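Local coordinates for protein oligogalacturonate lyase (Vibrio parahaemolyticus RIMD 2210633, PDB 3C5M) that probably cleaves short pectin-derived oligogalacturonates by beta-elimination, on a seven-bladed beta-propeller that holds a manganese ion, at residues N165-L170 with H184-L190; G299-D303 with H338-W342; A72-T76 with L109-E114; N100-L104 with V116-V120. All coordinates share one frame; numbering follows the deposited sequence.

Interaction 1 (N165-L170 with H184-L190); sequences NPTCRL and HQDTAWL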
loop_
_atom_site.group_PDB
_atom_site.type_symbol
_atom_site.label_atom_id
_atom_site.label_comp_id
_atom_site.label_asym_id
_atom_site.label_seq_id
_atom_site.Cartn_x
_atom_site.Cartn_y
_atom_site.Cartn_z
ATOM N N ASN A 165 -0.470 25.690 3.716
ATOM C CA ASN A 165 -1.815 25.401 3.227
ATOM C C ASN A 165 -1.863 25.372 1.712
ATOM O O ASN A 165 -2.464 26.238 1.087
ATOM C CB ASN A 165 -2.810 26.439 3.750
ATOM C CG ASN A 165 -3.240 26.165 5.179
ATOM O OD1 ASN A 165 -2.440 26.245 6.109
ATOM N ND2 ASN A 165 -4.512 25.826 5.355
ATOM N N PRO A 166 -1.235 24.362 1.102
ATOM C CA PRO A 166 -1.187 24.202 -0.350
ATOM C C PRO A 166 -2.534 23.755 -0.893
ATOM O O PRO A 166 -3.251 23.005 -0.228
ATOM C CB PRO A 166 -0.120 23.135 -0.530
ATOM C CG PRO A 166 -0.407 22.236 0.635
ATOM C CD PRO A 166 -0.590 23.218 1.770
ATOM N N THR A 167 -2.873 24.219 -2.091
ATOM C CA THR A 167 -4.128 23.861 -2.726
ATOM C C THR A 167 -3.974 22.518 -3.434
ATOM O O THR A 167 -3.183 22.376 -4.376
ATOM C CB THR A 167 -4.563 24.950 -3.736
ATOM O OG1 THR A 167 -5.542 24.417 -4.636
ATOM C CG2 THR A 167 -3.378 25.437 -4.530
ATOM N N CYS A 168 -4.730 21.536 -2.954
ATOM C CA CYS A 168 -4.713 20.180 -3.490
ATOM C C CYS A 168 -6.100 19.783 -3.953
ATOM O O CYS A 168 -7.100 20.261 -3.429
ATOM C CB CYS A 168 -4.272 19.194 -2.410
ATOM S SG CYS A 168 -2.617 19.448 -1.791
ATOM N N ARG A 169 -6.164 18.893 -4.929
ATOM C CA ARG A 169 -7.449 18.443 -5.421
ATOM C C ARG A 169 -7.480 16.925 -5.523
ATOM O O ARG A 169 -6.493 16.292 -5.889
ATOM C CB ARG A 169 -7.741 19.050 -6.792
ATOM C CG ARG A 169 -6.766 18.620 -7.876
ATOM C CD ARG A 169 -7.156 19.212 -9.212
ATOM N NE ARG A 169 -6.313 18.733 -10.302
ATOM C CZ ARG A 169 -6.530 19.004 -11.586
ATOM N NH1 ARG A 169 -7.565 19.754 -11.949
ATOM N NH2 ARG A 169 -5.716 18.513 -12.513
ATOM N N LEU A 170 -8.632 16.360 -5.188
ATOM C CA LEU A 170 -8.860 14.929 -5.246
ATOM C C LEU A 170 -9.605 14.684 -6.569
ATOM O O LEU A 170 -10.796 14.975 -6.671
ATOM C CB LEU A 170 -9.726 14.512 -4.057
ATOM C CG LEU A 170 -9.787 13.035 -3.678
ATOM C CD1 LEU A 170 -10.724 12.834 -2.491
ATOM C CD2 LEU A 170 -10.264 12.230 -4.858
ATOM N N HIS A 184 -13.289 17.036 -5.399
ATOM C CA HIS A 184 -13.056 17.769 -4.163
ATOM C C HIS A 184 -11.750 18.544 -4.220
ATOM O O HIS A 184 -10.723 17.989 -4.568
ATOM C CB HIS A 184 -13.008 16.817 -2.963
ATOM C CG HIS A 184 -12.752 17.511 -1.662
ATOM N ND1 HIS A 184 -13.678 18.339 -1.068
ATOM C CD2 HIS A 184 -11.642 17.574 -0.891
ATOM C CE1 HIS A 184 -13.147 18.889 0.010
ATOM N NE2 HIS A 184 -11.912 18.442 0.139
ATOM N N GLN A 185 -11.790 19.828 -3.881
ATOM C CA GLN A 185 -10.584 20.644 -3.883
ATOM C C GLN A 185 -10.473 21.312 -2.527
ATOM O O GLN A 185 -11.430 21.297 -1.755
ATOM C CB GLN A 185 -10.654 21.694 -4.987
ATOM C CG GLN A 185 -9.330 22.365 -5.258
ATOM C CD GLN A 185 -9.195 22.801 -6.710
ATOM O OE1 GLN A 185 -9.557 22.063 -7.631
ATOM N NE2 GLN A 185 -8.661 23.992 -6.921
ATOM N N ASP A 186 -9.323 21.900 -2.224
ATOM C CA ASP A 186 -9.158 22.537 -0.918
ATOM C C ASP A 186 -7.761 23.136 -0.770
ATOM O O ASP A 186 -6.801 22.668 -1.385
ATOM C CB ASP A 186 -9.405 21.502 0.193
ATOM C CG ASP A 186 -9.635 22.134 1.554
ATOM O OD1 ASP A 186 -9.858 21.374 2.532
ATOM O OD2 ASP A 186 -9.594 23.380 1.645
ATOM N N THR A 187 -7.655 24.177 0.047
ATOM C CA THR A 187 -6.378 24.837 0.271
ATOM C C THR A 187 -5.638 24.192 1.430
ATOM O O THR A 187 -4.908 24.855 2.170
ATOM C CB THR A 187 -6.566 26.330 0.568
ATOM O OG1 THR A 187 -7.657 26.503 1.482
ATOM C CG2 THR A 187 -6.841 27.090 -0.711
ATOM N N ALA A 188 -5.836 22.886 1.574
ATOM C CA ALA A 188 -5.197 22.104 2.625
ATOM C C ALA A 188 -4.440 20.946 1.987
ATOM O O ALA A 188 -4.753 20.539 0.873
ATOM C CB ALA A 188 -6.252 21.568 3.586
ATOM N N TRP A 189 -3.445 20.421 2.690
ATOM C CA TRP A 189 -2.666 19.295 2.177
ATOM C C TRP A 189 -3.475 17.993 2.290
ATOM O O TRP A 189 -3.644 17.453 3.381
ATOM C CB TRP A 189 -1.358 19.170 2.964
ATOM C CG TRP A 189 -0.416 18.128 2.419
ATOM C CD1 TRP A 189 -0.555 17.423 1.261
ATOM C CD2 TRP A 189 0.835 17.730 2.983
ATOM N NE1 TRP A 189 0.532 16.619 1.066
ATOM C CE2 TRP A 189 1.402 16.786 2.108
ATOM C CE3 TRP A 189 1.534 18.079 4.146
ATOM C CZ2 TRP A 189 2.641 16.188 2.355
ATOM C CZ3 TRP A 189 2.763 17.483 4.390
ATOM C CH2 TRP A 189 3.303 16.548 3.497
ATOM N N LEU A 190 -3.969 17.499 1.157
ATOM C CA LEU A 190 -4.774 16.276 1.107
ATOM C C LEU A 190 -3.899 15.090 0.723
ATOM O O LEU A 190 -2.776 15.270 0.259
ATOM C CB LEU A 190 -5.887 16.417 0.063
ATOM C CG LEU A 190 -6.728 17.680 0.166
ATOM C CD1 LEU A 190 -7.618 17.796 -1.047
ATOM C CD2 LEU A 190 -7.524 17.653 1.451
HETATM O O HOH W 1 -9.003 22.166 -10.219
#

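Interaction 2 (G299-D303 with H338-W342); sequences GDGCD and HSTSW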
loop_
_atom_site.group_PDB
_atom_site.type_symbol
_atom_site.label_atom_id
_atom_site.label_comp_id
_atom_site.label_asym_id
_atom_site.label_seq_id
_atom_site.Cartn_x
_atom_site.Cartn_y
_atom_site.Cartn_z
ATOM N N GLY A 299 1.002 -7.646 10.524
ATOM C CA GLY A 299 1.729 -6.456 10.927
ATOM C C GLY A 299 3.247 -6.486 10.824
ATOM O O GLY A 299 3.888 -7.531 10.835
ATOM N N ASP A 300 3.817 -5.292 10.762
ATOM C CA ASP A 300 5.254 -5.094 10.632
ATOM C C ASP A 300 5.988 -4.778 11.918
ATOM O O ASP A 300 6.001 -3.625 12.341
ATOM C CB ASP A 300 5.512 -3.936 9.684
ATOM C CG ASP A 300 6.011 -4.386 8.377
ATOM O OD1 ASP A 300 6.669 -5.443 8.365
ATOM O OD2 ASP A 300 5.764 -3.680 7.381
ATOM N N GLY A 301 6.619 -5.769 12.533
ATOM C CA GLY A 301 7.357 -5.494 13.754
ATOM C C GLY A 301 8.487 -4.509 13.482
ATOM O O GLY A 301 9.201 -4.637 12.487
ATOM N N CYS A 302 8.663 -3.526 14.358
ATOM C CA CYS A 302 9.718 -2.539 14.166
ATOM C C CYS A 302 10.368 -2.106 15.471
ATOM O O CYS A 302 10.283 -2.807 16.480
ATOM C CB CYS A 302 9.154 -1.317 13.462
ATOM S SG CYS A 302 7.779 -0.597 14.362
ATOM N N ASP A 303 11.019 -0.943 15.441
ATOM C CA ASP A 303 11.707 -0.397 16.611
ATOM C C ASP A 303 10.771 0.489 17.409
ATOM O O ASP A 303 9.999 1.255 16.835
ATOM C CB ASP A 303 12.909 0.433 16.173
ATOM C CG ASP A 303 13.572 -0.119 14.931
ATOM O OD1 ASP A 303 13.967 -1.303 14.934
ATOM O OD2 ASP A 303 13.698 0.633 13.941
ATOM N N HIS A 338 11.040 -11.235 9.767
ATOM C CA HIS A 338 11.410 -10.555 8.527
ATOM C C HIS A 338 12.807 -9.958 8.639
ATOM O O HIS A 338 13.504 -9.814 7.641
ATOM C CB HIS A 338 10.379 -9.463 8.150
ATOM C CG HIS A 338 10.307 -8.313 9.111
ATOM N ND1 HIS A 338 11.333 -7.401 9.268
ATOM C CD2 HIS A 338 9.323 -7.919 9.954
ATOM C CE1 HIS A 338 10.980 -6.497 10.168
ATOM N NE2 HIS A 338 9.765 -6.788 10.600
ATOM N N SER A 339 13.212 -9.621 9.861
ATOM C CA SER A 339 14.543 -9.060 10.125
ATOM C C SER A 339 15.014 -8.105 9.044
ATOM O O SER A 339 16.001 -8.373 8.361
ATOM C CB SER A 339 15.581 -10.183 10.267
ATOM O OG SER A 339 15.311 -11.013 11.386
ATOM N N THR A 340 14.324 -6.986 8.894
ATOM C CA THR A 340 14.719 -6.034 7.876
ATOM C C THR A 340 15.455 -4.858 8.509
ATOM O O THR A 340 15.164 -4.468 9.638
ATOM C CB THR A 340 13.487 -5.511 7.095
ATOM O OG1 THR A 340 13.920 -4.739 5.969
ATOM C CG2 THR A 340 12.615 -4.636 7.990
ATOM N N SER A 341 16.424 -4.317 7.779
ATOM C CA SER A 341 17.204 -3.164 8.223
ATOM C C SER A 341 16.493 -1.982 7.609
ATOM O O SER A 341 16.746 -1.657 6.452
ATOM C CB SER A 341 18.607 -3.214 7.628
ATOM O OG SER A 341 18.552 -3.018 6.212
ATOM N N TRP A 342 15.620 -1.329 8.357
ATOM C CA TRP A 342 14.871 -0.211 7.800
ATOM C C TRP A 342 15.699 0.918 7.178
ATOM O O TRP A 342 15.317 2.085 7.248
ATOM C CB TRP A 342 13.945 0.347 8.868
ATOM C CG TRP A 342 13.124 -0.717 9.506
ATOM C CD1 TRP A 342 13.542 -1.639 10.424
ATOM C CD2 TRP A 342 11.737 -0.973 9.280
ATOM N NE1 TRP A 342 12.494 -2.451 10.788
ATOM C CE2 TRP A 342 11.377 -2.064 10.101
ATOM C CE3 TRP A 342 10.761 -0.385 8.461
ATOM C CZ2 TRP A 342 10.082 -2.577 10.132
ATOM C CZ3 TRP A 342 9.474 -0.896 8.489
ATOM C CH2 TRP A 342 9.145 -1.984 9.323
#

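Interaction 3 (A72-T76 with L109-E114); sequences AVQLT and LETLEE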
loop_
_atom_site.group_PDB
_atom_site.type_symbol
_atom_site.label_atom_id
_atom_site.label_comp_id
_atom_site.label_asym_id
_atom_site.label_seq_id
_atom_site.Cartn_x
_atom_site.Cartn_y
_atom_site.Cartn_z
ATOM N N ALA A 72 9.550 -15.316 -14.696
ATOM C CA ALA A 72 9.022 -13.969 -14.621
ATOM C C ALA A 72 9.244 -13.261 -15.942
ATOM O O ALA A 72 10.310 -13.376 -16.551
ATOM C CB ALA A 72 9.719 -13.208 -13.505
ATOM N N VAL A 73 8.241 -12.522 -16.389
ATOM C CA VAL A 73 8.362 -11.789 -17.640
ATOM C C VAL A 73 8.466 -10.298 -17.332
ATOM O O VAL A 73 7.820 -9.798 -16.413
ATOM C CB VAL A 73 7.151 -12.070 -18.562
ATOM C CG1 VAL A 73 5.848 -11.849 -17.811
ATOM C CG2 VAL A 73 7.212 -11.166 -19.778
ATOM N N GLN A 74 9.303 -9.603 -18.090
ATOM C CA GLN A 74 9.475 -8.179 -17.887
ATOM C C GLN A 74 8.263 -7.458 -18.470
ATOM O O GLN A 74 7.967 -7.577 -19.654
ATOM C CB GLN A 74 10.756 -7.691 -18.564
ATOM C CG GLN A 74 11.390 -6.473 -17.906
ATOM C CD GLN A 74 12.595 -5.942 -18.679
ATOM O OE1 GLN A 74 13.440 -6.714 -19.166
ATOM N NE2 GLN A 74 12.685 -4.617 -18.791
ATOM N N LEU A 75 7.562 -6.715 -17.617
ATOM C CA LEU A 75 6.363 -5.976 -17.998
ATOM C C LEU A 75 6.674 -4.610 -18.576
ATOM O O LEU A 75 6.102 -4.217 -19.594
ATOM C CB LEU A 75 5.454 -5.814 -16.775
ATOM C CG LEU A 75 4.350 -6.843 -16.569
ATOM C CD1 LEU A 75 4.765 -8.196 -17.105
ATOM C CD2 LEU A 75 3.995 -6.909 -15.104
ATOM N N THR A 76 7.587 -3.892 -17.927
ATOM C CA THR A 76 7.954 -2.551 -18.358
ATOM C C THR A 76 9.468 -2.399 -18.487
ATOM O O THR A 76 10.224 -3.106 -17.827
ATOM C CB THR A 76 7.454 -1.516 -17.358
ATOM O OG1 THR A 76 8.161 -1.672 -16.126
ATOM C CG2 THR A 76 5.974 -1.695 -17.115
ATOM N N LEU A 109 -1.307 -7.484 -19.819
ATOM C CA LEU A 109 -0.426 -8.513 -19.277
ATOM C C LEU A 109 -0.109 -9.624 -20.260
ATOM O O LEU A 109 0.739 -10.485 -19.997
ATOM C CB LEU A 109 -1.041 -9.118 -18.032
ATOM C CG LEU A 109 -1.050 -8.159 -16.863
ATOM C CD1 LEU A 109 -1.739 -8.799 -15.661
ATOM C CD2 LEU A 109 0.388 -7.791 -16.547
ATOM N N GLU A 110 -0.799 -9.602 -21.394
ATOM C CA GLU A 110 -0.624 -10.603 -22.432
ATOM C C GLU A 110 0.286 -10.084 -23.522
ATOM O O GLU A 110 1.396 -10.580 -23.694
ATOM C CB GLU A 110 -1.984 -10.961 -23.031
ATOM C CG GLU A 110 -2.418 -12.406 -22.831
ATOM C CD GLU A 110 -1.760 -13.361 -23.821
ATOM O OE1 GLU A 110 -0.505 -13.463 -23.825
ATOM O OE2 GLU A 110 -2.510 -14.005 -24.596
ATOM N N THR A 111 -0.192 -9.080 -24.255
ATOM C CA THR A 111 0.573 -8.495 -25.358
ATOM C C THR A 111 1.695 -7.577 -24.883
ATOM O O THR A 111 2.643 -7.311 -25.623
ATOM C CB THR A 111 -0.339 -7.693 -26.292
ATOM O OG1 THR A 111 -0.805 -6.524 -25.613
ATOM C CG2 THR A 111 -1.533 -8.528 -26.702
ATOM N N LEU A 112 1.586 -7.117 -23.642
ATOM C CA LEU A 112 2.558 -6.210 -23.045
ATOM C C LEU A 112 2.453 -4.833 -23.659
ATOM O O LEU A 112 3.325 -3.989 -23.460
ATOM C CB LEU A 112 3.982 -6.738 -23.191
ATOM C CG LEU A 112 4.301 -7.923 -22.271
ATOM C CD1 LEU A 112 5.742 -8.363 -22.497
ATOM C CD2 LEU A 112 4.100 -7.521 -20.814
ATOM N N GLU A 113 1.373 -4.606 -24.399
ATOM C CA GLU A 113 1.131 -3.314 -25.024
ATOM C C GLU A 113 0.810 -2.309 -23.919
ATOM O O GLU A 113 0.167 -2.665 -22.927
ATOM C CB GLU A 113 -0.052 -3.415 -25.994
ATOM C CG GLU A 113 -0.671 -2.062 -26.331
ATOM C CD GLU A 113 -2.051 -2.169 -26.970
ATOM O OE1 GLU A 113 -2.934 -2.814 -26.369
ATOM O OE2 GLU A 113 -2.256 -1.601 -28.066
ATOM N N GLU A 114 1.251 -1.063 -24.088
ATOM C CA GLU A 114 0.994 -0.007 -23.103
ATOM C C GLU A 114 0.084 1.110 -23.648
ATOM O O GLU A 114 0.124 1.437 -24.832
ATOM C CB GLU A 114 2.332 0.586 -22.597
ATOM C CG GLU A 114 3.060 -0.307 -21.551
ATOM C CD GLU A 114 4.309 0.327 -20.903
ATOM O OE1 GLU A 114 4.200 1.360 -20.180
ATOM O OE2 GLU A 114 5.413 -0.228 -21.111
#

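Interaction 4 (N100-L104 with V116-V120); sequences NELNL and VIYTV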
loop_
_atom_site.group_PDB
_atom_site.type_symbol
_atom_site.label_atom_id
_atom_site.label_comp_id
_atom_site.label_asym_id
_atom_site.label_seq_id
_atom_site.Cartn_x
_atom_site.Cartn_y
_atom_site.Cartn_z
ATOM N N ASN A 100 7.460 8.271 -14.954
ATOM C CA ASN A 100 7.986 9.637 -14.995
ATOM C C ASN A 100 7.126 10.612 -14.253
ATOM O O ASN A 100 7.200 11.811 -14.500
ATOM C CB ASN A 100 8.152 10.078 -16.441
ATOM C CG ASN A 100 9.101 9.176 -17.193
ATOM O OD1 ASN A 100 8.789 8.690 -18.279
ATOM N ND2 ASN A 100 10.272 8.943 -16.613
ATOM N N GLU A 101 6.321 10.078 -13.334
ATOM C CA GLU A 101 5.411 10.878 -12.521
ATOM C C GLU A 101 4.541 11.769 -13.399
ATOM O O GLU A 101 4.069 12.800 -12.952
ATOM C CB GLU A 101 6.208 11.756 -11.548
ATOM C CG GLU A 101 7.100 10.982 -10.598
ATOM C CD GLU A 101 7.933 11.895 -9.703
ATOM O OE1 GLU A 101 8.628 12.790 -10.240
ATOM O OE2 GLU A 101 7.898 11.712 -8.465
ATOM N N LEU A 102 4.347 11.389 -14.652
ATOM C CA LEU A 102 3.530 12.199 -15.530
ATOM C C LEU A 102 2.387 11.441 -16.189
ATOM O O LEU A 102 1.271 11.953 -16.288
ATOM C CB LEU A 102 4.390 12.825 -16.622
ATOM C CG LEU A 102 5.344 13.917 -16.148
ATOM C CD1 LEU A 102 6.153 14.410 -17.318
ATOM C CD2 LEU A 102 4.560 15.056 -15.530
ATOM N N ASN A 103 2.675 10.215 -16.614
ATOM C CA ASN A 103 1.729 9.387 -17.328
ATOM C C ASN A 103 1.227 8.145 -16.621
ATOM O O ASN A 103 2.016 7.288 -16.249
ATOM C CB ASN A 103 2.363 8.949 -18.643
ATOM C CG ASN A 103 3.113 10.078 -19.335
ATOM O OD1 ASN A 103 2.523 11.076 -19.767
ATOM N ND2 ASN A 103 4.434 9.925 -19.432
ATOM N N LEU A 104 -0.093 8.049 -16.461
ATOM C CA LEU A 104 -0.728 6.896 -15.841
ATOM C C LEU A 104 -0.778 5.880 -16.962
ATOM O O LEU A 104 -1.380 6.157 -17.996
ATOM C CB LEU A 104 -2.155 7.230 -15.434
ATOM C CG LEU A 104 -2.687 6.525 -14.184
ATOM C CD1 LEU A 104 -4.184 6.788 -14.083
ATOM C CD2 LEU A 104 -2.422 5.028 -14.232
ATOM N N VAL A 116 -1.305 5.092 -22.485
ATOM C CA VAL A 116 -1.274 6.160 -21.500
ATOM C C VAL A 116 -2.725 6.626 -21.330
ATOM O O VAL A 116 -3.332 7.173 -22.245
ATOM C CB VAL A 116 -0.336 7.294 -21.955
ATOM C CG1 VAL A 116 -0.324 7.378 -23.467
ATOM C CG2 VAL A 116 -0.768 8.608 -21.326
ATOM N N ILE A 117 -3.287 6.371 -20.157
ATOM C CA ILE A 117 -4.670 6.714 -19.895
ATOM C C ILE A 117 -4.864 8.121 -19.336
ATOM O O ILE A 117 -5.984 8.629 -19.330
ATOM C CB ILE A 117 -5.295 5.706 -18.934
ATOM C CG1 ILE A 117 -4.499 5.717 -17.640
ATOM C CG2 ILE A 117 -5.269 4.308 -19.536
ATOM C CD1 ILE A 117 -5.080 4.835 -16.561
ATOM N N TYR A 118 -3.797 8.753 -18.857
ATOM C CA TYR A 118 -3.912 10.113 -18.333
ATOM C C TYR A 118 -2.556 10.761 -18.133
ATOM O O TYR A 118 -1.620 10.109 -17.697
ATOM C CB TYR A 118 -4.683 10.123 -17.012
ATOM C CG TYR A 118 -4.596 11.434 -16.254
ATOM C CD1 TYR A 118 -3.951 11.508 -15.023
ATOM C CD2 TYR A 118 -5.146 12.604 -16.778
ATOM C CE1 TYR A 118 -3.850 12.718 -14.325
ATOM C CE2 TYR A 118 -5.056 13.821 -16.092
ATOM C CZ TYR A 118 -4.402 13.868 -14.859
ATOM O OH TYR A 118 -4.306 15.058 -14.165
ATOM N N THR A 119 -2.441 12.043 -18.455
ATOM C CA THR A 119 -1.169 12.738 -18.291
ATOM C C THR A 119 -1.359 14.031 -17.506
ATOM O O THR A 119 -1.902 14.994 -18.028
ATOM C CB THR A 119 -0.526 13.081 -19.660
ATOM O OG1 THR A 119 -0.238 11.879 -20.389
ATOM C CG2 THR A 119 0.762 13.863 -19.452
ATOM N N VAL A 120 -0.896 14.051 -16.259
ATOM C CA VAL A 120 -1.026 15.229 -15.401
ATOM C C VAL A 120 -0.796 16.526 -16.148
ATOM O O VAL A 120 0.088 16.611 -16.992
ATOM C CB VAL A 120 -0.049 15.168 -14.206
ATOM C CG1 VAL A 120 1.386 15.080 -14.700
ATOM C CG2 VAL A 120 -0.237 16.384 -13.323
#

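Interaction 1 (N165-L170 with H184-L190)
A beta hairpin forms the outer half of one beta-propeller blade here: Cys-168 and Arg-169, where strand 168-174 begins, run antiparallel to Asp-186 and Gln-185, where strand 180-186 ends, and the chain then passes through Thr-187 and Ala-188 to Leu-190, the start of the next blade. Cys-168 and Asp-186 are a hydrogen-bonded pair. The N-H of Cys-168 meets Asp-186 O at 2.8 Å, while the return bond from Asp-186 N is weak. Leu-170 N adds a bond to His-184 O (2.7 Å), though the return bond from His-184 N is long and weak.

Cys-168 is buried on the face of the hairpin it shares with Asp-186, where a small side chain fits between Trp-189 and Leu-190. Its CB lies 3.9 Å from Leu-190 CG, and its SG approaches the indole of Trp-189 obliquely, 4.2 Å from CD1. Pro-166, which has no N-H to offer, sets its ring CG 4.0 Å from Trp-189 CB. The indole beyond is also packed against Phe-161, Phe-158 and Tyr-127, so this apolar patch ties the interblade link to helix 155-163 and to strand 124-132.

On the face carrying Gln-185, the long side chain of Arg-169 leads away from the neighbouring strand. With CG lodged between its backbone N and carbonyl carbon (chi1 64°) and the rest extended, the guanidinium forms a salt bridge with Glu-143 and a cation-pi contact with Trp-124. Gln-185 crosses the aliphatic part of this chain, its OE1 3.6 Å from Arg-169 CB, and one water links the two ends, donating to Gln-185 OE1 at 2.6 Å and accepting from Arg-169 NH1 at 3.3 Å.

Interaction 2 (G299-D303 with H338-W342)
Trp-342 brings the benzene side of its indole up against the backbone of Gly-301 and the CB of Cys-302. Gly-301 O lies in the ring plane, at the edge, 3.3 Å from CZ2, and Cys-302 CB is 3.7 Å from that same carbon. The indole and the imidazole of His-338 both approach the Gly-301 carbonyl. CH2 of Trp-342 reaches the carboxylate carbon CG of Asp-300 at 4.1 Å, the carboxylate standing steeply to the ring. One indole face carries CG2 of Thr-340, 3.5 Å above the plane and toward the rim.

Gly-301 O also accepts the hydrogen bond that joins the two segments. His-338 NE2 donates to it over 2.9 Å, lying in the carbonyl plane on a lone pair, with the oxygen in the plane of the imidazole. The first torsion of His-338 (chi1 65°) sets CG between its backbone N and carbonyl carbon and swings the ring across to the strand. Across that ring, ND1 takes a weak bond from Thr-340 N, so both nitrogens help fix its rotation.

Asp-300 turns OD2 to the N-H of His-355 and, weakly, to His-287 ND1, while Trp-342 meets His-353 edge-to-face. All three histidines bind the manganese, so this contact, between strand 296-301 and the loop after strand 334-337, places Asp-300 and Trp-342 in the second shell of the propeller's metal site.

Interaction 3 (A72-T76 with L109-E114)
The CA atoms of Leu-75 and Leu-112 are 6.3 Å apart, with no hydrogen bond between the segments, so the end of strand 71-74 and the turn 109-114 meet through side chains. Leu-112 and Leu-75 carry the contact. The backbone of Leu-112 takes up a left-handed conformation (phi 71°), and its CB points toward the strand end, where the two methyl branches divide the work. CD1 rests 3.7 Å from Gln-74 O and also reaches CG2 of Val-73 at 4.2 Å; CD2 packs against Leu-75 CD1 at 3.8 Å, the two leucines crossing at about a right angle.

The other branch of Leu-75, CD2, turns to Leu-109 CD2 at 4.0 Å, so Leu-75 touches both Leu-109 and Leu-112, one with each methyl. Branched aliphatic residues suit such a joint, since they fill it without needing polar partners. Across the turn itself, Thr-111 OG1 accepts from Glu-113 N (3.1 Å), an ST turn. On the strand side, Gln-74 NE2 donates to Thr-76 O at 3.0 Å, and its OE1 accepts from the backbone N of Ala-2.

Lys-3 NZ bonds to Leu-75 O and Leu-112 O and forms a salt bridge with Glu-114, whose OE1 also bonds to Tyr-97 OH. The contact thus joins two neighbouring blades: strand 71-74 of one, between 6-8 and 61-66, and the connection from 103-108 to 114-119 of the next, with Phe-95 of strand 94-99 packed against Leu-75 and Leu-109.

Interaction 4 (N100-L104 with V116-V120)
Leu-104 and Ile-117 make the compact side of this hairpin contact, in which strand 103-108 pairs antiparallel with the outermost strand of its blade, 114-119. The buried Leu-104 sets both methyls and its CB against the end of Ile-117: CB lies 3.6 Å from Ile-117 CG1, and CD2 lies 3.5 Å from Ile-117 CD1. Ile-117 gets there because CG1 sits between its backbone N and carbonyl carbon (chi1 59°) and CD1 then extends over the leucine. The backbone beneath is equally firm. Leu-104 N donates to Tyr-118 O at 2.8 Å, and Leu-104 O takes the N-H of Ile-117 at 2.9 Å.

Toward the strand ends the contact opens to solvent. Leu-102 and Asn-103 together face a single residue of strand 94-99, a classic beta bulge, and at the bulge Val-120 N donates to Leu-102 O (3.0 Å). Leu-102 and Thr-119 are exposed. Polar residues suit this face: Asn-103 and Thr-119 lie side by side, and the hydroxyl OG1 donates to Asn-103 OD1 at 2.9 Å, in the carbonyl plane on a lone pair. Val-116 CG2 also touches Asn-103 CB, at 4.1 Å.

Tyr-118, across from Leu-104, stretches away to the next blade, where its hydroxyl bonds to Glu-143 and its ring packs on Ile-171 and Val-173 of strand 168-174. Leu-139 of strand 138-145 lies against both Leu-104 and Ile-117, so the next blade packs against Leu-104, Ile-117 and Tyr-118.

Three of the four contacts follow one another around the propeller. Interaction 3 joins the blade containing strand 71-74 to the turn of the blade whose outer hairpin forms interaction 4; their centres are 18 Å apart and their segments alternate along the chain. Interaction 4 in turn touches interaction 1 in the following blade, where Tyr-118 OH lies 4.1 Å from Arg-169 NH2 and both residues look to Glu-143. Interaction 2 stands apart, its centre 32 to 33 Å from the others and across the chain's centre from interaction 4. It alone borders the manganese site, with the Asp-300 side chain about 6 Å from the ion.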